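Local coordinates for Es1 family protein (Ehrlichia chaffeensis, PDB 3L3B) that is of unproven function but belongs to the DJ-1/PfpI family, carries an amidotransferase-like domain and is probably linked to isoprenoid biosynthesis, at residues P138-A143 / V165-D170. Numbering follows the deposited sequence.
Sequences PEFKNA and VALLKD
L167 is the residue of 165-170 that meets both F140 and K141 of helix 138-149. The apolar part is small and close. Methyl CD2 of L167 lies 3.5 Å from CE2 of the F140 ring, which it approaches obliquely. The two side chains cross at about a right angle, and CD2 is the L167 atom that meets the ring. F140 holds CG anti to its own N (chi1 176°), and the ring thereby extends to the leucine. F123 meets the same ring, and V144, one turn further along the helix from F140, also packs on L167.

K141 buries more surface against 165-170 than F140 does. Its chain is fully extended and passes alongside the backbone of L167. The aliphatic touch is K141 CG to L167 CB, at 4.2 Å.

Two carbon-to-oxygen contacts accompany it, neither a hydrogen bond. K141 CE lies 3.7 Å from the carbonyl O of L167, and methyl CD1 of L167 sits 4.1 Å from the main-chain O of K141. The L167 oxygen accepts a hydrogen bond from NE of R145, also on helix 138-149.

The polar part runs through water. NZ of K141 and OD2 of D170 are 4.5 Å apart, too far for a salt bridge. One water joins them: it accepts from K141 NZ at 2.9 Å and donates to D170 OD2 at 2.7 Å. R145 also touches D170.

The contact joins helix 138-149 to the last part of helix 160-168 and the loop that follows, with strand 154-157 of the central mainly parallel sheet of this DJ-1/PfpI fold between them in sequence. No direct hydrogen bond links the two segments. The inner side is apolar packing of F140 and L167; the outer side is a water-mediated charge pair, probably weaker and more tolerant of movement than a salt bridge.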
loop_
_atom_site.group_PDB
_atom_site.type_symbol
_atom_site.label_atom_id
_atom_site.label_comp_id
_atom_site.label_asym_id
_atom_site.label_seq_id
_atom_site.Cartn_x
_atom_site.Cartn_y
_atom_site.Cartn_z
ATOM N N PRO B 138 9.928 23.378 7.043
ATOM C CA PRO B 138 9.951 23.647 8.479
ATOM C C PRO B 138 9.016 22.818 9.354
ATOM O O PRO B 138 9.442 22.336 10.406
ATOM C CB PRO B 138 9.580 25.144 8.558
ATOM C CG PRO B 138 10.171 25.709 7.311
ATOM C CD PRO B 138 9.942 24.640 6.271
ATOM N N GLU B 139 7.760 22.664 8.926
ATOM C CA GLU B 139 6.766 21.925 9.693
ATOM C C GLU B 139 7.251 20.472 9.928
ATOM O O GLU B 139 6.967 19.924 10.981
ATOM C CB GLU B 139 5.403 21.944 8.964
ATOM N N PHE B 140 7.989 19.890 8.968
ATOM C CA PHE B 140 8.564 18.526 9.043
ATOM C C PHE B 140 9.812 18.477 9.957
ATOM O O PHE B 140 9.895 17.630 10.826
ATOM C CB PHE B 140 8.990 18.034 7.659
ATOM C CG PHE B 140 9.677 16.668 7.653
ATOM C CD1 PHE B 140 8.969 15.514 7.948
ATOM C CD2 PHE B 140 11.004 16.535 7.306
ATOM C CE1 PHE B 140 9.590 14.256 7.960
ATOM C CE2 PHE B 140 11.627 15.274 7.294
ATOM C CZ PHE B 140 10.912 14.135 7.601
ATOM N N LYS B 141 10.764 19.378 9.717
ATOM C CA LYS B 141 11.955 19.489 10.572
ATOM C C LYS B 141 11.520 19.639 12.014
ATOM O O LYS B 141 12.070 18.973 12.888
ATOM C CB LYS B 141 12.823 20.681 10.162
ATOM C CG LYS B 141 14.102 20.849 10.953
ATOM C CD LYS B 141 14.995 21.925 10.347
ATOM C CE LYS B 141 16.379 21.879 11.018
ATOM N NZ LYS B 141 17.312 22.939 10.609
ATOM N N ASN B 142 10.568 20.542 12.271
ATOM C CA ASN B 142 10.151 20.839 13.652
ATOM C C ASN B 142 9.509 19.647 14.322
ATOM O O ASN B 142 9.750 19.379 15.485
ATOM C CB ASN B 142 9.173 22.014 13.723
ATOM C CG ASN B 142 9.857 23.350 13.582
ATOM O OD1 ASN B 142 11.085 23.432 13.537
ATOM N ND2 ASN B 142 9.055 24.416 13.477
ATOM N N ALA B 143 8.694 18.936 13.565
ATOM C CA ALA B 143 8.058 17.725 14.046
ATOM C C ALA B 143 9.070 16.656 14.423
ATOM O O ALA B 143 8.993 16.112 15.515
ATOM C CB ALA B 143 7.085 17.172 13.003
ATOM N N VAL B 165 19.114 12.432 8.986
ATOM C CA VAL B 165 20.495 12.816 9.292
ATOM C C VAL B 165 20.661 14.314 9.079
ATOM O O VAL B 165 21.134 15.015 9.974
ATOM C CB VAL B 165 21.535 11.958 8.506
ATOM C CG1 VAL B 165 22.904 12.535 8.542
ATOM C CG2 VAL B 165 21.499 10.493 9.040
ATOM N N ALA B 166 20.189 14.794 7.931
ATOM C CA ALA B 166 20.361 16.194 7.541
ATOM C C ALA B 166 19.637 17.146 8.508
ATOM O O ALA B 166 20.192 18.124 8.993
ATOM C CB ALA B 166 19.847 16.401 6.080
ATOM N N LEU B 167 18.395 16.844 8.821
ATOM C CA LEU B 167 17.652 17.713 9.676
ATOM C C LEU B 167 18.190 17.710 11.129
ATOM O O LEU B 167 17.961 18.684 11.837
ATOM C CB LEU B 167 16.149 17.414 9.606
ATOM C CG LEU B 167 15.541 16.211 10.330
ATOM C CD1 LEU B 167 15.204 16.537 11.802
ATOM C CD2 LEU B 167 14.235 15.665 9.626
ATOM N N LEU B 168 18.859 16.639 11.557
ATOM C CA LEU B 168 19.479 16.584 12.910
ATOM C C LEU B 168 20.966 17.059 12.996
ATOM O O LEU B 168 21.527 17.192 14.089
ATOM C CB LEU B 168 19.334 15.193 13.482
ATOM C CG LEU B 168 17.915 14.749 13.821
ATOM C CD1 LEU B 168 17.884 13.259 14.217
ATOM C CD2 LEU B 168 17.250 15.673 14.893
ATOM N N LYS B 169 21.587 17.323 11.859
ATOM C CA LYS B 169 23.048 17.437 11.783
ATOM C C LYS B 169 23.672 18.541 12.627
ATOM O O LYS B 169 24.829 18.430 13.003
ATOM C CB LYS B 169 23.496 17.625 10.332
ATOM C CG LYS B 169 23.373 19.043 9.835
ATOM C CD LYS B 169 23.396 19.086 8.304
ATOM C CE LYS B 169 24.748 19.546 7.747
ATOM N NZ LYS B 169 24.505 20.048 6.330
ATOM N N ASP B 170 22.920 19.601 12.896
ATOM C CA ASP B 170 23.439 20.684 13.730
ATOM C C ASP B 170 23.436 20.359 15.207
ATOM O O ASP B 170 24.133 20.981 15.945
ATOM C CB ASP B 170 22.656 21.971 13.508
ATOM C CG ASP B 170 22.740 22.453 12.063
ATOM O OD1 ASP B 170 23.866 22.424 11.461
ATOM O OD2 ASP B 170 21.682 22.855 11.547
HETATM O O HOH W 1 19.352 23.597 12.582
#